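Local coordinates for StiE protein (Stigmatella aurantiaca, PDB 6ECX), which uses S-adenosylmethionine to methylate oxygen on a polyketide intermediate, this chain being the O-methyltransferase domain of a much larger multifunctional polyketide synthase, at residues R131-R135 with G136-R140; D152-G155 with M156-L159; A306-F309 with E310-T313; S298-L301 with F302-A306. One frame throughout, in Å; residues are numbered along the deposited sequence. Where two conformers were deposited one is given.

Contact 1: residues R131-R135 with G136-R140; sequences RVRTR and GLQNR
Leu-137 N turns back to Val-132 O at 3.0 Å, and inside that loop Gly-136 N meets Arg-133 O at 2.8 Å. These two backbone bonds define a Schellman motif, the turn with which helix 122-134 ends. Arg-135 is the first residue to leave helical angles, and Gly-136 follows as the C-prime residue with phi at 70°, a value that suits glycine.

The side chains close the same turn. Val-132 CG1 and Leu-137 CB lie 3.8 Å apart, the apolar contact across the chain reversal that commonly accompanies this motif. One Leu-137 branch, CD1, rests against Arg-135 CB, also at 3.8 Å. On the outer side Gln-138 comes over the guanidinium of Arg-133: NE2 stands 3.3 Å above one face, displaced toward the rim, and the two planes are inclined by 46°. The glutamine gets there because its CG sits between N and carbonyl carbon (chi1 71°) and the chain folds again at the next bond; no hydrogen bond joins the two groups. Arg-135 runs the other way, and its NH2 gives a bond of 3.0 Å to Arg-131 O, nearly in the guanidinium plane. Arg-131 NH1 goes on to His-99 O and Ser-101 OG.

The last-turn carbonyls of Val-132 and Arg-133 are thus satisfied by amides beyond the helix. The bond to Arg-131 O pins the end of Arg-135 along the last turn, with the Arg-131 guanidinium over one face; that carbonyl and Glu-108 of helix 101-109, which touches Arg-135, probably offset the closeness of two positive groups.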
loop_
_atom_site.group_PDB
_atom_site.type_symbol
_atom_site.label_atom_id
_atom_site.label_comp_id
_atom_site.label_asym_id
_atom_site.label_seq_id
_atom_site.Cartn_x
_atom_site.Cartn_y
_atom_site.Cartn_z
ATOM N N ARG A 131 -4.944 15.932 -12.200
ATOM C CA ARG A 131 -5.387 16.218 -10.840
ATOM C C ARG A 131 -4.368 17.072 -10.095
ATOM O O ARG A 131 -4.747 17.941 -9.302
ATOM C CB ARG A 131 -5.644 14.918 -10.082
ATOM C CG ARG A 131 -6.809 14.054 -10.622
ATOM C CD ARG A 131 -6.974 12.798 -9.737
ATOM N NE ARG A 131 -7.556 13.113 -8.427
ATOM C CZ ARG A 131 -7.232 12.517 -7.278
ATOM N NH1 ARG A 131 -6.302 11.567 -7.243
ATOM N NH2 ARG A 131 -7.829 12.886 -6.151
ATOM N N VAL A 132 -3.070 16.844 -10.332
ATOM C CA VAL A 132 -2.049 17.662 -9.667
ATOM C C VAL A 132 -2.187 19.120 -10.085
ATOM O O VAL A 132 -2.160 20.036 -9.247
ATOM C CB VAL A 132 -0.634 17.122 -9.959
ATOM C CG1 VAL A 132 0.429 18.203 -9.652
ATOM C CG2 VAL A 132 -0.366 15.871 -9.146
ATOM N N ARG A 133 -2.367 19.362 -11.384
ATOM C CA ARG A 133 -2.408 20.742 -11.844
ATOM C C ARG A 133 -3.722 21.417 -11.464
ATOM O O ARG A 133 -3.727 22.611 -11.132
ATOM C CB ARG A 133 -2.155 20.804 -13.357
ATOM C CG ARG A 133 -2.615 22.107 -14.000
ATOM C CD ARG A 133 -2.114 22.259 -15.458
ATOM N NE ARG A 133 -0.675 22.510 -15.545
ATOM C CZ ARG A 133 -0.122 23.719 -15.547
ATOM N NH1 ARG A 133 -0.884 24.802 -15.474
ATOM N NH2 ARG A 133 1.197 23.843 -15.618
ATOM N N THR A 134 -4.836 20.672 -11.495
ATOM C CA THR A 134 -6.113 21.216 -11.045
ATOM C C THR A 134 -6.006 21.795 -9.639
ATOM O O THR A 134 -6.624 22.823 -9.336
ATOM C CB THR A 134 -7.184 20.126 -11.094
ATOM O OG1 THR A 134 -7.473 19.821 -12.465
ATOM C CG2 THR A 134 -8.463 20.580 -10.390
ATOM N N ARG A 135 -5.201 21.175 -8.794
ATOM C CA ARG A 135 -4.992 21.634 -7.432
ATOM C C ARG A 135 -3.822 22.614 -7.302
ATOM O O ARG A 135 -3.489 23.012 -6.182
ATOM C CB ARG A 135 -4.802 20.423 -6.520
ATOM C CG ARG A 135 -6.118 19.677 -6.272
ATOM C CD ARG A 135 -5.929 18.175 -6.287
ATOM N NE ARG A 135 -7.185 17.444 -6.119
ATOM C CZ ARG A 135 -7.929 16.987 -7.124
ATOM N NH1 ARG A 135 -9.056 16.333 -6.872
ATOM N NH2 ARG A 135 -7.549 17.184 -8.382
ATOM N N GLY A 136 -3.212 23.024 -8.416
ATOM C CA GLY A 136 -2.118 23.982 -8.364
ATOM C C GLY A 136 -0.831 23.455 -7.759
ATOM O O GLY A 136 -0.041 24.232 -7.216
ATOM N N LEU A 137 -0.594 22.152 -7.842
ATOM C CA LEU A 137 0.577 21.522 -7.247
ATOM C C LEU A 137 1.640 21.145 -8.275
ATOM O O LEU A 137 2.588 20.434 -7.932
ATOM C CB LEU A 137 0.146 20.279 -6.469
ATOM C CG LEU A 137 -0.753 20.548 -5.253
ATOM C CD1 LEU A 137 -1.527 19.292 -4.859
ATOM C CD2 LEU A 137 0.129 21.005 -4.111
ATOM N N GLN A 138 1.521 21.607 -9.522
ATOM C CA GLN A 138 2.458 21.170 -10.550
ATOM C C GLN A 138 3.871 21.690 -10.319
ATOM O O GLN A 138 4.796 21.239 -10.990
ATOM C CB GLN A 138 1.971 21.593 -11.945
ATOM C CG GLN A 138 2.036 23.095 -12.248
ATOM C CD GLN A 138 0.843 23.857 -11.696
ATOM O OE1 GLN A 138 0.163 23.381 -10.779
ATOM N NE2 GLN A 138 0.572 25.036 -12.260
ATOM N N ASN A 139 4.074 22.613 -9.392
ATOM C CA ASN A 139 5.434 23.032 -9.107
ATOM C C ASN A 139 6.104 22.161 -8.068
ATOM O O ASN A 139 7.336 22.195 -7.964
ATOM C CB ASN A 139 5.455 24.495 -8.662
ATOM C CG ASN A 139 4.799 25.375 -9.665
ATOM O OD1 ASN A 139 3.828 26.077 -9.371
ATOM N ND2 ASN A 139 5.306 25.325 -10.887
ATOM N N ARG A 140 5.331 21.372 -7.314
ATOM C CA ARG A 140 5.899 20.514 -6.298
ATOM C C ARG A 140 5.718 19.018 -6.546
ATOM O O ARG A 140 6.400 18.230 -5.883
ATOM C CB ARG A 140 5.323 20.864 -4.919
ATOM C CG ARG A 140 5.429 22.363 -4.606
ATOM C CD ARG A 140 5.282 22.630 -3.119
ATOM N NE ARG A 140 3.891 22.817 -2.736
ATOM C CZ ARG A 140 3.185 21.985 -1.984
ATOM N NH1 ARG A 140 1.918 22.282 -1.715
ATOM N NH2 ARG A 140 3.734 20.864 -1.501
#

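Contact 2: residues D152-G155 with M156-L159; sequences DFPG and MYDL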
loop_
_atom_site.group_PDB
_atom_site.type_symbol
_atom_site.label_atom_id
_atom_site.label_comp_id
_atom_site.label_asym_id
_atom_site.label_seq_id
_atom_site.Cartn_x
_atom_site.Cartn_y
_atom_site.Cartn_z
ATOM N N ASP A 152 15.592 4.429 -12.584
ATOM C CA ASP A 152 16.025 5.099 -11.364
ATOM C C ASP A 152 15.025 6.172 -10.959
ATOM O O ASP A 152 14.494 6.902 -11.802
ATOM C CB ASP A 152 17.405 5.722 -11.556
ATOM C CG ASP A 152 18.523 4.727 -11.334
ATOM O OD1 ASP A 152 18.218 3.537 -11.107
ATOM O OD2 ASP A 152 19.702 5.135 -11.376
ATOM N N PHE A 153 14.746 6.242 -9.659
ATOM C CA PHE A 153 13.982 7.358 -9.138
ATOM C C PHE A 153 14.731 8.660 -9.436
ATOM O O PHE A 153 15.962 8.666 -9.545
ATOM C CB PHE A 153 13.753 7.178 -7.639
ATOM C CG PHE A 153 12.978 5.936 -7.297
ATOM C CD1 PHE A 153 11.835 5.595 -8.016
ATOM C CD2 PHE A 153 13.402 5.090 -6.268
ATOM C CE1 PHE A 153 11.113 4.438 -7.703
ATOM C CE2 PHE A 153 12.691 3.942 -5.956
ATOM C CZ PHE A 153 11.536 3.617 -6.670
ATOM N N PRO A 154 14.014 9.771 -9.636
ATOM C CA PRO A 154 14.630 10.988 -10.179
ATOM C C PRO A 154 15.060 11.988 -9.112
ATOM O O PRO A 154 14.743 13.181 -9.188
ATOM C CB PRO A 154 13.520 11.558 -11.062
ATOM C CG PRO A 154 12.266 11.187 -10.342
ATOM C CD PRO A 154 12.539 9.862 -9.644
ATOM N N GLY A 155 15.780 11.515 -8.104
ATOM C CA GLY A 155 16.215 12.391 -7.039
ATOM C C GLY A 155 16.626 11.600 -5.812
ATOM O O GLY A 155 16.724 10.369 -5.838
ATOM N N MET A 156 16.834 12.341 -4.729
ATOM C CA MET A 156 17.243 11.788 -3.445
ATOM C C MET A 156 16.173 12.160 -2.425
ATOM O O MET A 156 15.875 13.347 -2.243
ATOM C CB MET A 156 18.622 12.331 -3.050
ATOM C CG MET A 156 19.196 11.740 -1.782
ATOM S SD MET A 156 19.452 9.954 -1.887
ATOM C CE MET A 156 20.726 9.862 -3.141
ATOM N N TYR A 157 15.590 11.154 -1.770
ATOM C CA TYR A 157 14.356 11.329 -1.017
ATOM C C TYR A 157 14.561 11.111 0.476
ATOM O O TYR A 157 15.506 10.450 0.914
ATOM C CB TYR A 157 13.276 10.373 -1.559
ATOM C CG TYR A 157 13.021 10.665 -3.017
ATOM C CD1 TYR A 157 12.180 11.711 -3.395
ATOM C CD2 TYR A 157 13.692 9.968 -4.013
ATOM C CE1 TYR A 157 11.987 12.043 -4.745
ATOM C CE2 TYR A 157 13.499 10.282 -5.363
ATOM C CZ TYR A 157 12.633 11.304 -5.716
ATOM O OH TYR A 157 12.445 11.604 -7.040
ATOM N N ASP A 158 13.659 11.714 1.253
ATOM C CA ASP A 158 13.583 11.527 2.693
ATOM C C ASP A 158 12.525 10.527 3.092
ATOM O O ASP A 158 12.645 9.894 4.147
ATOM C CB ASP A 158 13.262 12.858 3.374
ATOM C CG ASP A 158 14.286 13.928 3.063
ATOM O OD1 ASP A 158 15.460 13.584 2.856
ATOM O OD2 ASP A 158 13.905 15.107 3.028
ATOM N N LEU A 159 11.505 10.342 2.248
ATOM C CA LEU A 159 10.400 9.438 2.541
ATOM C C LEU A 159 10.006 8.760 1.241
ATOM O O LEU A 159 9.937 9.426 0.200
ATOM C CB LEU A 159 9.202 10.199 3.138
ATOM C CG LEU A 159 7.833 9.506 3.264
ATOM C CD1 LEU A 159 7.884 8.407 4.329
ATOM C CD2 LEU A 159 6.746 10.539 3.642
#
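An inverse gamma turn centred on Pro-154 delivers the chain into strand 157-163, one of the central parallel strands of this Rossmann-like methyltransferase, and the ring of Tyr-157 returns to pack against the turn. The turn is closed by a weak bond, Gly-155 N to Phe-153 O at 3.2 Å.

Tyrosine and proline cross at about a right angle. Pro-154 CD meets the tyrosine at its phenolic edge, close to the ring plane, with CD to Tyr-157 OH only 3.1 Å, and Pro-154 CG lies 3.3 Å from the same oxygen. The first torsion of Tyr-157 (chi1 -60°) sets CG anti to the carbonyl carbon, which swings the ring back along the incoming loop. On that path CE2 passes Phe-153 CB at 3.9 Å and Gly-155 O at 3.3 Å, both approaching obliquely. Gly-155, at phi 162°, runs past the phenol in a backbone conformation that calls for glycine.

Polar ends are served from strands farther across the sheet: the hydroxyl of Tyr-157 is hydrogen-bonded to Asp-116 OD2 of strand 114-119, and Pro-154 O to Arg-142 NH2 of strand 141-145. The ring of Phe-153 meets that of Tyr-118 and touches Ser-148, a residue that binds S-adenosylmethionine; the Phe-153 side chain is about 7 Å from the bound cofactor.

Chemically the contact is lopsided. The phenol oxygen has Asp-116 for its polar partner and proline CH groups pressed close beside it, whereas Gly-155 O is buried without any hydrogen-bonding partner in the model, near the tyrosine ring atoms CD2 and CE2, so its burial probably carries some cost.

Contact 3: residues A306-F309 with E310-T313; sequences AKQF and EQLT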
loop_
_atom_site.group_PDB
_atom_site.type_symbol
_atom_site.label_atom_id
_atom_site.label_comp_id
_atom_site.label_asym_id
_atom_site.label_seq_id
_atom_site.Cartn_x
_atom_site.Cartn_y
_atom_site.Cartn_z
ATOM N N ALA A 306 14.745 -9.641 11.832
ATOM C CA ALA A 306 14.071 -10.908 12.087
ATOM C C ALA A 306 13.316 -10.852 13.404
ATOM O O ALA A 306 12.190 -11.349 13.508
ATOM C CB ALA A 306 15.078 -12.061 12.094
ATOM N N LYS A 307 13.911 -10.214 14.416
ATOM C CA LYS A 307 13.221 -10.046 15.687
ATOM C C LYS A 307 11.969 -9.196 15.513
ATOM O O LYS A 307 10.904 -9.528 16.046
ATOM C CB LYS A 307 14.177 -9.427 16.711
ATOM C CG LYS A 307 13.760 -9.568 18.163
ATOM C CD LYS A 307 14.847 -9.012 19.085
ATOM C CE LYS A 307 14.375 -8.898 20.532
ATOM N NZ LYS A 307 15.290 -8.040 21.353
ATOM N N GLN A 308 12.065 -8.123 14.721
ATOM C CA GLN A 308 10.935 -7.222 14.521
ATOM C C GLN A 308 9.826 -7.868 13.692
ATOM O O GLN A 308 8.648 -7.538 13.869
ATOM C CB GLN A 308 11.430 -5.934 13.852
ATOM C CG GLN A 308 10.759 -4.665 14.327
ATOM C CD GLN A 308 10.762 -4.523 15.844
ATOM O OE1 GLN A 308 11.788 -4.710 16.497
ATOM N NE2 GLN A 308 9.602 -4.197 16.407
ATOM N N PHE A 309 10.177 -8.775 12.777
ATOM C CA PHE A 309 9.168 -9.464 11.978
ATOM C C PHE A 309 8.342 -10.442 12.809
ATOM O O PHE A 309 7.268 -10.859 12.365
ATOM C CB PHE A 309 9.821 -10.221 10.818
ATOM C CG PHE A 309 9.929 -9.433 9.531
ATOM C CD1 PHE A 309 8.787 -9.073 8.815
ATOM C CD2 PHE A 309 11.170 -9.097 9.016
ATOM C CE1 PHE A 309 8.889 -8.365 7.621
ATOM C CE2 PHE A 309 11.280 -8.387 7.822
ATOM C CZ PHE A 309 10.135 -8.027 7.123
ATOM N N GLU A 310 8.821 -10.824 13.988
ATOM C CA GLU A 310 8.101 -11.727 14.875
ATOM C C GLU A 310 7.314 -10.989 15.949
ATOM O O GLU A 310 6.672 -11.630 16.779
ATOM C CB GLU A 310 9.079 -12.702 15.537
ATOM C CG GLU A 310 9.973 -13.446 14.556
ATOM C CD GLU A 310 11.160 -14.122 15.231
ATOM O OE1 GLU A 310 11.422 -13.843 16.425
ATOM O OE2 GLU A 310 11.833 -14.934 14.558
ATOM N N GLN A 311 7.357 -9.665 15.960
ATOM C CA GLN A 311 6.627 -8.870 16.935
ATOM C C GLN A 311 5.730 -7.857 16.248
ATOM O O GLN A 311 5.647 -6.699 16.671
ATOM C CB GLN A 311 7.580 -8.167 17.895
ATOM C CG GLN A 311 8.188 -9.112 18.906
ATOM C CD GLN A 311 9.486 -8.590 19.464
ATOM O OE1 GLN A 311 9.845 -7.429 19.249
ATOM N NE2 GLN A 311 10.210 -9.450 20.175
ATOM N N LEU A 312 5.049 -8.276 15.174
ATOM C CA LEU A 312 4.025 -7.437 14.564
ATOM C C LEU A 312 3.007 -7.026 15.618
ATOM O O LEU A 312 2.607 -7.832 16.465
ATOM C CB LEU A 312 3.309 -8.186 13.436
ATOM C CG LEU A 312 4.135 -8.872 12.353
ATOM C CD1 LEU A 312 3.219 -9.401 11.281
ATOM C CD2 LEU A 312 5.176 -7.932 11.754
ATOM N N THR A 313 2.595 -5.768 15.576
ATOM C CA THR A 313 1.603 -5.289 16.535
ATOM C C THR A 313 0.205 -5.414 15.943
ATOM O O THR A 313 -0.058 -4.832 14.887
ATOM C CB THR A 313 1.868 -3.843 16.909
ATOM O OG1 THR A 313 3.216 -3.716 17.365
ATOM C CG2 THR A 313 0.909 -3.412 18.012
HETATM O O HOH W 1 6.597 -4.470 15.139
#
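Glu-310 N is shared between two carbonyls of the preceding helical turn: Lys-307 O at 3.2 Å takes the main bond, and Ala-306 O at 3.4 Å a weak one. The next amide, Gln-311 N, continues in the same manner to Gln-308 O at 3.3 Å. Both main bonds span three residues, a spacing tighter than the four of a regular alpha-helix. In keeping with such tight turns, both amides stand well above the carbonyl planes, 64° out for Lys-307 O and 72° for Gln-308 O, and not on a lone pair.

Gln-308 has a further link to the departing chain. Its side chain, with chi1 at -143° and a bend at the next torsion, brings NE2 round to a water 3.3 Å away, which accepts the amide hydrogen and in turn donates to Gln-311 O at 2.9 Å. Phe-309 O receives Arg-214 NE from helix 214-222.

The remaining contacts are of van der Waals kind. Glu-310 lays its CG 3.2 Å from Ala-306 O; the carboxylate carbon CD stays near that oxygen, with OE1 and OE2 about equally far from it. Leu-312 sets CD2 3.6 Å from Phe-309 O; its side chain also touches Val-286 and Ala-231. Gln-311 crosses Lys-307, its NE2 4.1 Å from the lysine CG. Phe-309 faces inward to Trp-217, Leu-228 and Phe-288.

Helix exit here rests on rather long amide bonds supplemented by one bridging water. With negative charge close to carbonyl oxygens at the carboxy-terminal end, the electrostatic contribution of Glu-310 is probably slightly unfavourable, though proximity to solvent should soften it.

Contact 4: residues S298-L301 with F302-A306; sequences SDEL and FHLNA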
loop_
_atom_site.group_PDB
_atom_site.type_symbol
_atom_site.label_atom_id
_atom_site.label_comp_id
_atom_site.label_asym_id
_atom_site.label_seq_id
_atom_site.Cartn_x
_atom_site.Cartn_y
_atom_site.Cartn_z
ATOM N N SER A 298 25.125 -5.449 7.362
ATOM C CA SER A 298 23.927 -6.024 6.756
ATOM C C SER A 298 23.498 -7.292 7.482
ATOM O O SER A 298 22.298 -7.563 7.613
ATOM C CB SER A 298 24.169 -6.315 5.276
ATOM O OG SER A 298 25.091 -7.384 5.137
ATOM N N ASP A 299 24.464 -8.098 7.942
ATOM C CA ASP A 299 24.104 -9.270 8.734
ATOM C C ASP A 299 23.430 -8.869 10.035
ATOM O O ASP A 299 22.596 -9.612 10.557
ATOM C CB ASP A 299 25.336 -10.127 9.032
ATOM C CG ASP A 299 26.539 -9.298 9.428
ATOM O OD1 ASP A 299 27.175 -8.734 8.506
ATOM O OD2 ASP A 299 26.842 -9.202 10.651
ATOM N N GLU A 300 23.764 -7.694 10.571
ATOM C CA GLU A 300 23.111 -7.281 11.804
ATOM C C GLU A 300 21.749 -6.642 11.542
ATOM O O GLU A 300 20.847 -6.765 12.379
ATOM C CB GLU A 300 24.017 -6.332 12.592
ATOM C CG GLU A 300 23.554 -6.121 14.006
ATOM C CD GLU A 300 23.377 -7.414 14.781
ATOM O OE1 GLU A 300 24.067 -8.418 14.493
ATOM O OE2 GLU A 300 22.533 -7.425 15.698
ATOM N N LEU A 301 21.572 -5.985 10.394
ATOM C CA LEU A 301 20.230 -5.584 9.989
ATOM C C LEU A 301 19.308 -6.791 9.908
ATOM O O LEU A 301 18.163 -6.742 10.370
ATOM C CB LEU A 301 20.254 -4.862 8.638
ATOM C CG LEU A 301 21.020 -3.546 8.548
ATOM C CD1 LEU A 301 20.903 -2.998 7.140
ATOM C CD2 LEU A 301 20.497 -2.555 9.571
ATOM N N PHE A 302 19.795 -7.887 9.315
ATOM C CA PHE A 302 18.964 -9.082 9.176
ATOM C C PHE A 302 18.581 -9.641 10.540
ATOM O O PHE A 302 17.424 -10.026 10.762
ATOM C CB PHE A 302 19.701 -10.141 8.346
ATOM C CG PHE A 302 18.843 -11.325 7.983
ATOM C CD1 PHE A 302 18.640 -12.356 8.884
ATOM C CD2 PHE A 302 18.237 -11.406 6.732
ATOM C CE1 PHE A 302 17.832 -13.442 8.558
ATOM C CE2 PHE A 302 17.439 -12.505 6.402
ATOM C CZ PHE A 302 17.239 -13.508 7.311
ATOM N N HIS A 303 19.554 -9.702 11.458
ATOM C CA HIS A 303 19.314 -10.228 12.803
ATOM C C HIS A 303 18.248 -9.407 13.523
ATOM O O HIS A 303 17.295 -9.956 14.090
ATOM C CB HIS A 303 20.634 -10.217 13.570
ATOM C CG HIS A 303 20.533 -10.710 14.977
ATOM N ND1 HIS A 303 20.928 -9.949 16.057
ATOM C CD2 HIS A 303 20.114 -11.894 15.480
ATOM C CE1 HIS A 303 20.754 -10.645 17.168
ATOM N NE2 HIS A 303 20.255 -11.827 16.845
ATOM N N LEU A 304 18.379 -8.081 13.466
ATOM C CA LEU A 304 17.433 -7.172 14.104
ATOM C C LEU A 304 16.077 -7.182 13.398
ATOM O O LEU A 304 15.032 -7.223 14.055
ATOM C CB LEU A 304 18.039 -5.759 14.126
ATOM C CG LEU A 304 19.333 -5.622 14.964
ATOM C CD1 LEU A 304 20.325 -4.449 14.530
ATOM C CD2 LEU A 304 18.945 -5.507 16.412
ATOM N N ASN A 305 16.071 -7.167 12.061
ATOM C CA ASN A 305 14.799 -7.248 11.338
ATOM C C ASN A 305 14.037 -8.513 11.692
ATOM O O ASN A 305 12.804 -8.490 11.770
ATOM C CB ASN A 305 15.005 -7.211 9.823
ATOM C CG ASN A 305 15.540 -5.901 9.341
ATOM O OD1 ASN A 305 15.453 -4.885 10.036
ATOM N ND2 ASN A 305 16.088 -5.897 8.127
ATOM N N ALA A 306 14.745 -9.641 11.832
ATOM C CA ALA A 306 14.071 -10.908 12.087
ATOM C C ALA A 306 13.316 -10.852 13.404
ATOM O O ALA A 306 12.190 -11.349 13.508
ATOM C CB ALA A 306 15.078 -12.061 12.094
#
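Leu-301 O accepts the shortest sound bond of this stretch of helix 298-309, from Asn-305 N at 2.7 Å, and the same oxygen is crowded by the asparagine side chain. Asn-305 CG lies 2.9 Å from Leu-301 O, with the two ends of the amide almost equally distant, so the oxygen stands over the flat group and receives no hydrogen bond from its nitrogen. The amide is instead engaged outward: OD1 takes Leu-228 N near the start of strand 226-233, and ND2 gives to Asn-218 OD1 on helix 214-222, which fixes its rotation.

On another side of the helix Glu-300 and His-303 run side by side. His-303 ND1 donates to Glu-300 OE2 at 3.0 Å, nearly straight. The carboxylate oxygen sits at the ring edge, in the imidazole plane, and is met on its syn side but 33° out of the carboxylate plane; the two planes are inclined by 61°. Glu-300 reaches it by leaving with CG anti to N and then folding at chi2 (55°), which brings the carboxylate along the helix toward the histidine. The fold also sets Glu-300 CG against Leu-304 CD1 at 3.7 Å, while Leu-304 CG lies equally close, 3.7 Å, to Glu-300 OE2; the leucine thus lies against both the aliphatic part of the acid and one carboxylate oxygen.

Backbone bonds from Phe-302, His-303 and Leu-304 to the residues four earlier complete the helix pattern, and Phe-302 O accepts Asn-218 ND2. The arrangement is that of an amphipathic alpha-helix: a surface His-carboxylate pair three residues apart along one side, and on another Leu-301 and Asn-305 packed against strand 226-233.

Overall arrangement
Along the chain the order is contact 1, contact 2, contact 4 and contact 3. Contacts 1 and 2 lie at successive entrances to the parallel half of the eight-stranded mixed sheet, leading into strands 141-145 and 157-163; their centres are about 19 Å apart, and both belong to the Rossmann-like methyltransferase core. Contacts 4 and 3 follow one another on helix 298-309, sharing Ala-306, with centres about 12 Å apart, and contact 3 leads into strand 313-314 at the other edge of the sheet. Contacts 1 and 3, about 39 Å between centres, lie on opposite sides of the chain's centre. Contact 2 is the nearest to the cofactor pocket, Phe-153 touching the cofactor-binding Ser-148; contacts 3 and 4 are structural packing away from it.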